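ORF10 (Moritella marina, PDB 6RIW) probably catalyses chain-extending condensation of acyl units in polyunsaturated fatty acid synthesis, as the ketosynthase-chain length factor part of a longer multidomain synthase. Local coordinates at residues A[2-7]-A[266-271]; A[284-289]-A[448-453]; A[312-317]-A[444-449]; A[383-388]-A[431-436]. All coordinates share one frame; numbering follows the deposited sequence.

Interaction 1: residues A[2-7]-A[266-271]; sequences ENIAVV and MVLKRQ
N3 and Q271 lie side by side and point the same way, their amide planes 53° apart. N3 ND2 donates to Q271 OE1 at 3.1 Å; the acceptor lies in the N3 amide plane, whereas the donor stands above the carbonyl plane of Q271. With CG anti to the backbone N (chi1 -169°) and the chain extended beyond it, Q271 brings its amide alongside N3, and its NE2 binds the carbonyls of T453 and T455. Q271 N donates to N3 O at 2.9 Å. Further in, the strands pair antiparallel, A5 N reaching K269 O at 2.7 Å. V6 and L268 form a non-hydrogen-bonded pair and run side by side, V6 CG2 against L268 CD2 at 3.8 Å, with L268 also touching helix 198-211. V7 and V267 cross at about a right angle, V7 CG2 on V267 CG1 at 3.7 Å, beside helix 88-104. The E2 carboxylate crosses the R270 aliphatic chain at about a right angle, E2 OE1 3.6 Å from R270 CD, while E2 OE2 bonds to S272 OG and the R270 guanidinium turns to D273 and N216. Backbone bonds thus fix the register, and the amide pair extends the polar grip toward the magnesium site.

Interaction 2: residues A[284-289]-A[448-453]; sequences IIKGGA and VLQQPT. With MG (magnesium ion), chain B.
A classic beta bulge interrupts the antiparallel pairing of strands 283-292 and 443-450 in the thiolase-like fold of the ketosynthase: K286 and G287 both face V448. V448 O accepts K286 N at 2.8 Å and, weakly, G287 N at 3.4 Å, while V448 N donates to G287 O at 2.9 Å. Before the bulge, I284 and Q450 form a hydrogen-bonded pair, with I284 N to Q450 O nearly straight (176° at the hydrogen) and Q450 N returning to I284 O. Apolar contact comes from the non-hydrogen-bonded pair I285 and L449, whose side chains run alongside each other; L449 CD2 touches I285 CG1 at 3.8 Å on the face covered by helices 198-211 and 374-387. K286 crosses Q450 obliquely. Its CG is anti to the backbone N (chi1 -163°) and a bend at chi2 carries K286 CD to 3.3 Å from Q450 OE1, while NZ continues to the carbonyl of A318. The metal lies at the bulge: K286 O points out of the pairing to a magnesium ion, which M1 O also binds. A water 2.4 Å from the magnesium ion lies 2.9 Å from I285 O, to which it probably donates, and K286 O itself sits 2.2 Å from the metal.

Interaction 3: residues A[312-317]-A[444-449]; sequences ERAYAD and NAHLVL
Helix 304-318 packs on a sheet of the ketosynthase here, its segment 312-317 running over strand 443-450 at 30° with the axes 8.1 Å apart. The polar centre is a hydrogen bond of 2.8 Å between Y315 OH and H446 NE2, nearly straight. The hydroxyl lies at the imidazole edge, in the ring plane, as does A314 CB, 3.8 Å from H446 CD2. H446 has its CG anti to the backbone N (chi1 -173°), which carries the ring up to the helix. The two ring planes meet obliquely, at 48°. V448 approaches the tyrosine from over a face: its CG2 makes a CH-pi contact 3.8 Å from the ring centroid, offset toward the rim, and lies 3.5 Å from Y315 CE1. A314 CB also rests 3.7 Å from H446 O. Both imidazole nitrogens have partners, since ND1 bonds to S436 OG on the adjacent strand 432-439, and Y311 meets the ring edge-to-face. Gripped at both nitrogens in a buried setting, the imidazole should have little freedom to rotate, and it links the helix to two strands through one chain of polar contacts.

Interaction 4: residues A[383-388]-A[431-436]; sequences LALGKG and RTAGVS
L385, in the last turn of helix 374-387, is the first residue of segment 383-388 to reach across, and both its side chain and its carbonyl take part. Its CG lies anti to the carbonyl carbon (chi1 -78°), which sends the two methyls toward the start of strand 432-439. L385 CD1 lies 3.9 Å from A433 CB, whereas CD2 lies against the R431 backbone, 3.4 Å from R431 O, and is 3.7 Å from R431 CB. The same leucine also touches L449 on the neighbouring strand and W419. The carbonyl of L385 meets the R431 guanidinium obliquely: L385 O is 2.8 Å from R431 NH2 and 2.9 Å from R431 NE. A bend at chi3 (-67°) turns the arginine back over the helix end to make this approach. G386 adds its carbonyl at longer range, with O 3.6 Å from R431 NH2. G388 leaves helical geometry with positive phi (70°), and its CA sits over a face of the guanidinium, 3.4 Å from R431 NH1. Partial negative charge on the carbonyls at the helix C-terminus should favour the cationic group there. A positive-phi glycine just after the last helical residue is a common helix C-terminal ending; here it comes where helix 374-387 packs on strand 432-439 of the ketosynthase fold, with R431 near the L385 carbonyl.

All four contacts belong to the first ketosynthase-like half of the chain. Strands 4-12, 283-292, 443-450 and 432-439 adjoin in that order, with 259-270 beyond 4-12, so interactions 1 and 2 are neighbouring strand pairings, centres about 9 Å apart, joined by I4 O to I285 N. Interaction 3 sets helix 304-318 on strand 443-450, which it shares with interaction 2; interaction 4 sets helix 374-387 against strand 432-439, with its centre about 14 Å from that of interaction 3. Along the chain interaction 1 closes before the others open, and interaction 4 nests inside the loops of interactions 2 and 3. Distant segments thus build one region of strands and helices, of which interactions 1 and 2 border the magnesium site.

Interaction 1: residues A[2-7]-A[266-271]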
loop_
_atom_site.group_PDB
_atom_site.type_symbol
_atom_site.label_atom_id
_atom_site.label_comp_id
_atom_site.label_asym_id
_atom_site.label_seq_id
_atom_site.Cartn_x
_atom_site.Cartn_y
_atom_site.Cartn_z
ATOM N N GLU A 2 -1.061 -3.190 28.408
ATOM C CA GLU A 2 -0.059 -4.149 28.865
ATOM C C GLU A 2 1.236 -4.089 28.052
ATOM O O GLU A 2 1.219 -3.919 26.831
ATOM C CB GLU A 2 -0.638 -5.564 28.797
ATOM C CG GLU A 2 0.293 -6.612 29.333
ATOM C CD GLU A 2 -0.268 -7.999 29.215
ATOM O OE1 GLU A 2 -1.402 -8.136 28.704
ATOM O OE2 GLU A 2 0.428 -8.952 29.636
ATOM N N ASN A 3 2.367 -4.235 28.750
ATOM C CA ASN A 3 3.661 -4.475 28.115
ATOM C C ASN A 3 3.566 -5.515 27.004
ATOM O O ASN A 3 3.011 -6.601 27.201
ATOM C CB ASN A 3 4.665 -4.979 29.154
ATOM C CG ASN A 3 5.181 -3.874 30.057
ATOM O OD1 ASN A 3 5.012 -2.679 29.776
ATOM N ND2 ASN A 3 5.839 -4.272 31.141
ATOM N N ILE A 4 4.149 -5.194 25.850
ATOM C CA ILE A 4 4.299 -6.136 24.745
ATOM C C ILE A 4 5.759 -6.564 24.682
ATOM O O ILE A 4 6.659 -5.716 24.708
ATOM C CB ILE A 4 3.846 -5.515 23.408
ATOM C CG1 ILE A 4 2.368 -5.102 23.498
ATOM C CG2 ILE A 4 4.090 -6.504 22.265
ATOM C CD1 ILE A 4 1.413 -6.280 23.785
ATOM N N ALA A 5 5.993 -7.869 24.612
ATOM C CA ALA A 5 7.337 -8.425 24.497
ATOM C C ALA A 5 7.643 -8.712 23.036
ATOM O O ALA A 5 6.811 -9.290 22.328
ATOM C CB ALA A 5 7.471 -9.710 25.309
ATOM N N VAL A 6 8.826 -8.287 22.588
ATOM C CA VAL A 6 9.393 -8.721 21.318
ATOM C C VAL A 6 10.133 -10.032 21.550
ATOM O O VAL A 6 11.132 -10.069 22.283
ATOM C CB VAL A 6 10.337 -7.656 20.742
ATOM C CG1 VAL A 6 10.820 -8.083 19.335
ATOM C CG2 VAL A 6 9.655 -6.298 20.733
ATOM N N VAL A 7 9.658 -11.110 20.929
ATOM C CA VAL A 7 10.205 -12.438 21.198
ATOM C C VAL A 7 10.902 -13.047 19.995
ATOM O O VAL A 7 11.421 -14.171 20.096
ATOM C CB VAL A 7 9.125 -13.390 21.740
ATOM C CG1 VAL A 7 8.493 -12.790 22.999
ATOM C CG2 VAL A 7 8.032 -13.669 20.674
ATOM N N MET A 266 9.213 -8.731 13.157
ATOM C CA MET A 266 9.291 -8.999 14.589
ATOM C C MET A 266 8.095 -9.835 15.029
ATOM O O MET A 266 7.005 -9.732 14.454
ATOM C CB MET A 266 9.307 -7.708 15.377
ATOM C CG MET A 266 10.651 -7.013 15.442
ATOM S SD MET A 266 10.356 -5.253 15.736
ATOM C CE MET A 266 8.855 -5.377 16.692
ATOM N N VAL A 267 8.297 -10.648 16.069
ATOM C CA VAL A 267 7.241 -11.466 16.667
ATOM C C VAL A 267 6.890 -10.866 18.022
ATOM O O VAL A 267 7.781 -10.669 18.860
ATOM C CB VAL A 267 7.673 -12.939 16.835
ATOM C CG1 VAL A 267 6.494 -13.759 17.347
ATOM C CG2 VAL A 267 8.223 -13.503 15.549
ATOM N N LEU A 268 5.601 -10.565 18.234
ATOM C CA LEU A 268 5.116 -9.864 19.418
ATOM C C LEU A 268 4.133 -10.712 20.217
ATOM O O LEU A 268 3.250 -11.361 19.648
ATOM C CB LEU A 268 4.415 -8.553 19.042
ATOM C CG LEU A 268 5.164 -7.595 18.122
ATOM C CD1 LEU A 268 4.333 -6.347 17.859
ATOM C CD2 LEU A 268 6.505 -7.222 18.742
ATOM N N LYS A 269 4.249 -10.654 21.546
ATOM C CA LYS A 269 3.271 -11.272 22.437
ATOM C C LYS A 269 3.048 -10.355 23.631
ATOM O O LYS A 269 3.906 -9.536 23.965
ATOM C CB LYS A 269 3.734 -12.664 22.933
ATOM C CG LYS A 269 3.703 -13.764 21.856
ATOM C CD LYS A 269 4.449 -15.027 22.325
ATOM C CE LYS A 269 3.718 -15.734 23.469
ATOM N NZ LYS A 269 4.173 -17.161 23.625
ATOM N N ARG A 270 1.874 -10.468 24.254
ATOM C CA ARG A 270 1.676 -9.811 25.540
ATOM C C ARG A 270 2.718 -10.349 26.523
ATOM O O ARG A 270 3.037 -11.539 26.514
ATOM C CB ARG A 270 0.240 -10.052 26.053
ATOM C CG ARG A 270 -0.846 -9.396 25.177
ATOM C CD ARG A 270 -2.277 -9.721 25.626
ATOM N NE ARG A 270 -2.536 -11.151 25.538
ATOM C CZ ARG A 270 -3.116 -11.752 24.505
ATOM N NH1 ARG A 270 -3.273 -13.069 24.501
ATOM N NH2 ARG A 270 -3.533 -11.046 23.462
ATOM N N GLN A 271 3.288 -9.458 27.335
ATOM C CA GLN A 271 4.389 -9.870 28.209
ATOM C C GLN A 271 3.977 -11.005 29.142
ATOM O O GLN A 271 4.767 -11.923 29.390
ATOM C CB GLN A 271 4.903 -8.688 29.029
ATOM C CG GLN A 271 6.223 -9.002 29.762
ATOM C CD GLN A 271 6.456 -8.064 30.922
ATOM O OE1 GLN A 271 5.565 -7.306 31.300
ATOM N NE2 GLN A 271 7.659 -8.099 31.487
#

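Interaction 2: residues A[284-289]-A[448-453]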
loop_
_atom_site.group_PDB
_atom_site.type_symbol
_atom_site.label_atom_id
_atom_site.label_comp_id
_atom_site.label_asym_id
_atom_site.label_seq_id
_atom_site.Cartn_x
_atom_site.Cartn_y
_atom_site.Cartn_z
ATOM N N ILE A 284 10.949 -4.690 25.624
ATOM C CA ILE A 284 9.559 -4.424 25.965
ATOM C C ILE A 284 9.117 -3.190 25.190
ATOM O O ILE A 284 9.810 -2.158 25.197
ATOM C CB ILE A 284 9.380 -4.207 27.482
ATOM C CG1 ILE A 284 9.788 -5.468 28.284
ATOM C CG2 ILE A 284 7.956 -3.717 27.789
ATOM C CD1 ILE A 284 8.768 -6.593 28.312
ATOM N N ILE A 285 7.984 -3.297 24.499
ATOM C CA ILE A 285 7.334 -2.126 23.930
ATOM C C ILE A 285 6.420 -1.578 25.021
ATOM O O ILE A 285 5.423 -2.207 25.389
ATOM C CB ILE A 285 6.559 -2.455 22.645
ATOM C CG1 ILE A 285 7.520 -3.026 21.585
ATOM C CG2 ILE A 285 5.881 -1.198 22.114
ATOM C CD1 ILE A 285 6.822 -3.612 20.369
ATOM N N LYS A 286 6.799 -0.425 25.575
ATOM C CA LYS A 286 6.095 0.144 26.714
ATOM C C LYS A 286 4.870 0.919 26.272
ATOM O O LYS A 286 3.875 0.988 27.010
ATOM C CB LYS A 286 7.039 1.059 27.503
ATOM C CG LYS A 286 6.572 1.398 28.922
ATOM C CD LYS A 286 6.644 0.184 29.866
ATOM C CE LYS A 286 5.987 0.493 31.208
ATOM N NZ LYS A 286 4.635 1.148 31.027
ATOM N N GLY A 287 4.926 1.494 25.078
ATOM C CA GLY A 287 3.804 2.237 24.553
ATOM C C GLY A 287 4.210 2.918 23.265
ATOM O O GLY A 287 5.318 2.725 22.760
ATOM N N GLY A 288 3.293 3.717 22.744
ATOM C CA GLY A 288 3.603 4.492 21.562
ATOM C C GLY A 288 2.334 5.092 21.008
ATOM O O GLY A 288 1.245 4.910 21.558
ATOM N N ALA A 289 2.495 5.805 19.897
ATOM C CA ALA A 289 1.372 6.542 19.351
ATOM C C ALA A 289 1.595 6.836 17.882
ATOM O O ALA A 289 2.722 6.837 17.374
ATOM C CB ALA A 289 1.136 7.860 20.090
ATOM N N VAL A 448 7.974 3.738 22.438
ATOM C CA VAL A 448 8.768 3.792 23.665
ATOM C C VAL A 448 9.142 2.365 24.037
ATOM O O VAL A 448 8.262 1.516 24.248
ATOM C CB VAL A 448 8.004 4.491 24.801
ATOM C CG1 VAL A 448 8.923 4.653 26.027
ATOM C CG2 VAL A 448 7.495 5.829 24.322
ATOM N N LEU A 449 10.448 2.085 24.077
ATOM C CA LEU A 449 10.964 0.750 24.318
ATOM C C LEU A 449 11.794 0.726 25.598
ATOM O O LEU A 449 12.467 1.706 25.938
ATOM C CB LEU A 449 11.839 0.272 23.160
ATOM C CG LEU A 449 11.349 0.577 21.749
ATOM C CD1 LEU A 449 12.420 0.146 20.744
ATOM C CD2 LEU A 449 10.048 -0.185 21.540
ATOM N N GLN A 450 11.774 -0.415 26.279
ATOM C CA GLN A 450 12.565 -0.597 27.486
ATOM C C GLN A 450 13.293 -1.930 27.436
ATOM O O GLN A 450 12.903 -2.853 26.715
ATOM C CB GLN A 450 11.686 -0.509 28.740
ATOM C CG GLN A 450 11.193 0.906 29.011
ATOM C CD GLN A 450 10.386 1.017 30.306
ATOM O OE1 GLN A 450 9.835 0.030 30.802
ATOM N NE2 GLN A 450 10.321 2.222 30.853
ATOM N N GLN A 451 14.355 -2.027 28.237
ATOM C CA GLN A 451 15.144 -3.244 28.286
ATOM C C GLN A 451 14.260 -4.428 28.669
ATOM O O GLN A 451 13.222 -4.252 29.323
ATOM C CB GLN A 451 16.298 -3.088 29.287
ATOM C CG GLN A 451 15.854 -2.802 30.709
ATOM C CD GLN A 451 17.043 -2.593 31.640
ATOM O OE1 GLN A 451 17.295 -1.477 32.098
ATOM N NE2 GLN A 451 17.790 -3.662 31.896
ATOM N N PRO A 452 14.619 -5.639 28.244
ATOM C CA PRO A 452 13.777 -6.795 28.548
ATOM C C PRO A 452 13.747 -7.084 30.038
ATOM O O PRO A 452 14.714 -6.836 30.760
ATOM C CB PRO A 452 14.450 -7.941 27.784
ATOM C CG PRO A 452 15.848 -7.491 27.576
ATOM C CD PRO A 452 15.794 -6.005 27.435
ATOM N N THR A 453 12.623 -7.639 30.484
ATOM C CA THR A 453 12.480 -8.027 31.882
ATOM C C THR A 453 11.400 -9.089 31.987
ATOM O O THR A 453 10.453 -9.108 31.193
ATOM C CB THR A 453 12.130 -6.829 32.775
ATOM O OG1 THR A 453 11.950 -7.275 34.125
ATOM C CG2 THR A 453 10.844 -6.160 32.298
HETATM MG MG MG B . 2.138 -0.153 27.782
HETATM O O HOH W 1 2.603 -1.675 25.980
#

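Interaction 3: residues A[312-317]-A[444-449]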
loop_
_atom_site.group_PDB
_atom_site.type_symbol
_atom_site.label_atom_id
_atom_site.label_comp_id
_atom_site.label_asym_id
_atom_site.label_seq_id
_atom_site.Cartn_x
_atom_site.Cartn_y
_atom_site.Cartn_z
ATOM N N GLU A 312 3.933 13.579 22.689
ATOM C CA GLU A 312 3.029 13.709 23.824
ATOM C C GLU A 312 2.151 12.476 23.952
ATOM O O GLU A 312 2.056 11.878 25.030
ATOM C CB GLU A 312 2.173 14.967 23.677
ATOM C CG GLU A 312 2.980 16.249 23.757
ATOM C CD GLU A 312 2.217 17.463 23.272
ATOM O OE1 GLU A 312 1.137 17.291 22.670
ATOM O OE2 GLU A 312 2.702 18.598 23.497
ATOM N N ARG A 313 1.551 12.042 22.833
ATOM C CA ARG A 313 0.658 10.887 22.857
ATOM C C ARG A 313 1.400 9.611 23.216
ATOM O O ARG A 313 0.829 8.740 23.874
ATOM C CB ARG A 313 -0.043 10.728 21.493
ATOM C CG ARG A 313 -1.061 11.800 21.175
ATOM C CD ARG A 313 -1.709 11.528 19.810
ATOM N NE ARG A 313 -2.828 12.416 19.516
ATOM C CZ ARG A 313 -3.352 12.551 18.300
ATOM N NH1 ARG A 313 -2.846 11.848 17.285
ATOM N NH2 ARG A 313 -4.367 13.376 18.092
ATOM N N ALA A 314 2.671 9.484 22.815
ATOM C CA ALA A 314 3.402 8.241 23.040
ATOM C C ALA A 314 3.780 8.061 24.503
ATOM O O ALA A 314 3.643 6.961 25.056
ATOM C CB ALA A 314 4.665 8.199 22.171
ATOM N N TYR A 315 4.303 9.112 25.138
ATOM C CA TYR A 315 4.718 8.956 26.533
ATOM C C TYR A 315 3.516 8.883 27.461
ATOM O O TYR A 315 3.566 8.182 28.476
ATOM C CB TYR A 315 5.708 10.070 26.913
ATOM C CG TYR A 315 7.010 9.765 26.222
ATOM C CD1 TYR A 315 7.873 8.792 26.736
ATOM C CD2 TYR A 315 7.322 10.342 24.993
ATOM C CE1 TYR A 315 9.031 8.444 26.074
ATOM C CE2 TYR A 315 8.489 10.005 24.321
ATOM C CZ TYR A 315 9.334 9.053 24.862
ATOM O OH TYR A 315 10.484 8.705 24.184
ATOM N N ALA A 316 2.419 9.546 27.107
ATOM C CA ALA A 316 1.164 9.298 27.812
ATOM C C ALA A 316 0.721 7.845 27.660
ATOM O O ALA A 316 0.313 7.205 28.639
ATOM C CB ALA A 316 0.085 10.239 27.295
ATOM N N ASP A 317 0.795 7.302 26.442
ATOM C CA ASP A 317 0.364 5.917 26.244
ATOM C C ASP A 317 1.259 4.955 27.007
ATOM O O ASP A 317 0.775 3.961 27.562
ATOM C CB ASP A 317 0.361 5.549 24.759
ATOM C CG ASP A 317 -0.046 4.095 24.523
ATOM O OD1 ASP A 317 -1.266 3.798 24.557
ATOM O OD2 ASP A 317 0.848 3.240 24.310
ATOM N N ASN A 444 3.232 10.192 11.312
ATOM C CA ASN A 444 4.200 10.114 12.390
ATOM C C ASN A 444 3.925 8.924 13.291
ATOM O O ASN A 444 2.766 8.551 13.517
ATOM C CB ASN A 444 4.162 11.394 13.216
ATOM C CG ASN A 444 4.325 12.619 12.356
ATOM O OD1 ASN A 444 5.270 12.706 11.572
ATOM N ND2 ASN A 444 3.400 13.570 12.476
ATOM N N ALA A 445 5.006 8.334 13.809
ATOM C CA ALA A 445 4.903 7.341 14.869
ATOM C C ALA A 445 6.099 7.479 15.799
ATOM O O ALA A 445 7.204 7.814 15.371
ATOM C CB ALA A 445 4.839 5.899 14.331
ATOM N N HIS A 446 5.868 7.199 17.077
ATOM C CA HIS A 446 6.935 7.132 18.068
ATOM C C HIS A 446 6.644 5.954 18.984
ATOM O O HIS A 446 5.511 5.794 19.449
ATOM C CB HIS A 446 7.011 8.441 18.861
ATOM C CG HIS A 446 8.185 8.518 19.794
ATOM N ND1 HIS A 446 9.464 8.817 19.361
ATOM C CD2 HIS A 446 8.268 8.357 21.141
ATOM C CE1 HIS A 446 10.283 8.833 20.403
ATOM N NE2 HIS A 446 9.581 8.564 21.494
ATOM N N LEU A 447 7.639 5.098 19.197
ATOM C CA LEU A 447 7.493 3.951 20.075
ATOM C C LEU A 447 8.444 4.109 21.251
ATOM O O LEU A 447 9.573 4.579 21.078
ATOM C CB LEU A 447 7.788 2.643 19.344
ATOM C CG LEU A 447 6.831 2.281 18.209
ATOM C CD1 LEU A 447 7.312 1.011 17.517
ATOM C CD2 LEU A 447 5.406 2.125 18.754
ATOM N N VAL A 448 7.974 3.738 22.438
ATOM C CA VAL A 448 8.768 3.792 23.665
ATOM C C VAL A 448 9.142 2.365 24.037
ATOM O O VAL A 448 8.262 1.516 24.248
ATOM C CB VAL A 448 8.004 4.491 24.801
ATOM C CG1 VAL A 448 8.923 4.653 26.027
ATOM C CG2 VAL A 448 7.495 5.829 24.322
ATOM N N LEU A 449 10.448 2.085 24.077
ATOM C CA LEU A 449 10.964 0.750 24.318
ATOM C C LEU A 449 11.794 0.726 25.598
ATOM O O LEU A 449 12.467 1.706 25.938
ATOM C CB LEU A 449 11.839 0.272 23.160
ATOM C CG LEU A 449 11.349 0.577 21.749
ATOM C CD1 LEU A 449 12.420 0.146 20.744
ATOM C CD2 LEU A 449 10.048 -0.185 21.540
#

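Interaction 4: residues A[383-388]-A[431-436]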
loop_
_atom_site.group_PDB
_atom_site.type_symbol
_atom_site.label_atom_id
_atom_site.label_comp_id
_atom_site.label_asym_id
_atom_site.label_seq_id
_atom_site.Cartn_x
_atom_site.Cartn_y
_atom_site.Cartn_z
ATOM N N LEU A 383 18.279 -4.066 20.172
ATOM C CA LEU A 383 19.542 -4.733 20.470
ATOM C C LEU A 383 20.403 -3.883 21.398
ATOM O O LEU A 383 21.098 -4.420 22.269
ATOM C CB LEU A 383 20.301 -5.065 19.184
ATOM C CG LEU A 383 19.686 -6.208 18.353
ATOM C CD1 LEU A 383 20.466 -6.448 17.055
ATOM C CD2 LEU A 383 19.550 -7.496 19.158
ATOM N N ALA A 384 20.370 -2.559 21.227
ATOM C CA ALA A 384 21.128 -1.669 22.104
ATOM C C ALA A 384 20.601 -1.716 23.533
ATOM O O ALA A 384 21.384 -1.662 24.493
ATOM C CB ALA A 384 21.069 -0.240 21.574
ATOM N N LEU A 385 19.272 -1.786 23.692
ATOM C CA LEU A 385 18.677 -1.885 25.022
ATOM C C LEU A 385 19.078 -3.179 25.717
ATOM O O LEU A 385 19.302 -3.191 26.934
ATOM C CB LEU A 385 17.151 -1.786 24.930
ATOM C CG LEU A 385 16.574 -0.383 24.750
ATOM C CD1 LEU A 385 15.135 -0.439 24.163
ATOM C CD2 LEU A 385 16.599 0.393 26.050
ATOM N N GLY A 386 19.157 -4.283 24.971
ATOM C CA GLY A 386 19.519 -5.549 25.581
ATOM C C GLY A 386 20.990 -5.665 25.918
ATOM O O GLY A 386 21.350 -6.286 26.923
ATOM N N LYS A 387 21.856 -5.072 25.102
ATOM C CA LYS A 387 23.303 -5.192 25.252
ATOM C C LYS A 387 23.948 -4.032 26.011
ATOM O O LYS A 387 25.129 -4.130 26.368
ATOM C CB LYS A 387 23.955 -5.318 23.867
ATOM C CG LYS A 387 23.501 -6.558 23.109
ATOM C CD LYS A 387 24.258 -6.720 21.811
ATOM C CE LYS A 387 23.977 -8.078 21.165
ATOM N NZ LYS A 387 24.395 -9.208 22.042
ATOM N N GLY A 388 23.222 -2.943 26.255
ATOM C CA GLY A 388 23.804 -1.820 26.972
ATOM C C GLY A 388 24.851 -1.028 26.219
ATOM O O GLY A 388 25.650 -0.318 26.849
ATOM N N ARG A 431 16.517 0.945 31.384
ATOM C CA ARG A 431 17.023 1.519 30.146
ATOM C C ARG A 431 15.855 1.759 29.199
ATOM O O ARG A 431 15.033 0.862 28.983
ATOM C CB ARG A 431 18.043 0.585 29.495
ATOM C CG ARG A 431 19.400 0.561 30.195
ATOM C CD ARG A 431 20.441 -0.146 29.351
ATOM N NE ARG A 431 20.128 -1.562 29.223
ATOM C CZ ARG A 431 20.969 -2.548 29.520
ATOM N NH1 ARG A 431 22.194 -2.274 29.961
ATOM N NH2 ARG A 431 20.577 -3.811 29.376
ATOM N N THR A 432 15.780 2.965 28.638
ATOM C CA THR A 432 14.612 3.391 27.881
ATOM C C THR A 432 15.041 4.097 26.600
ATOM O O THR A 432 15.901 4.983 26.631
ATOM C CB THR A 432 13.725 4.301 28.736
ATOM O OG1 THR A 432 13.366 3.596 29.931
ATOM C CG2 THR A 432 12.459 4.678 27.991
ATOM N N ALA A 433 14.430 3.708 25.478
ATOM C CA ALA A 433 14.729 4.287 24.180
ATOM C C ALA A 433 13.439 4.678 23.476
ATOM O O ALA A 433 12.399 4.044 23.658
ATOM C CB ALA A 433 15.526 3.306 23.305
ATOM N N GLY A 434 13.516 5.730 22.668
ATOM C CA GLY A 434 12.450 6.082 21.749
ATOM C C GLY A 434 12.853 5.728 20.330
ATOM O O GLY A 434 14.040 5.687 20.001
ATOM N N VAL A 435 11.865 5.450 19.481
ATOM C CA VAL A 435 12.096 5.324 18.045
ATOM C C VAL A 435 11.067 6.189 17.334
ATOM O O VAL A 435 9.862 6.058 17.591
ATOM C CB VAL A 435 11.993 3.865 17.550
ATOM C CG1 VAL A 435 12.258 3.808 16.036
ATOM C CG2 VAL A 435 12.952 2.966 18.280
ATOM N N SER A 436 11.534 7.068 16.446
ATOM C CA SER A 436 10.679 7.987 15.707
ATOM C C SER A 436 10.754 7.696 14.214
ATOM O O SER A 436 11.837 7.430 13.675
ATOM C CB SER A 436 11.062 9.464 15.970
ATOM O OG SER A 436 11.195 9.725 17.360
#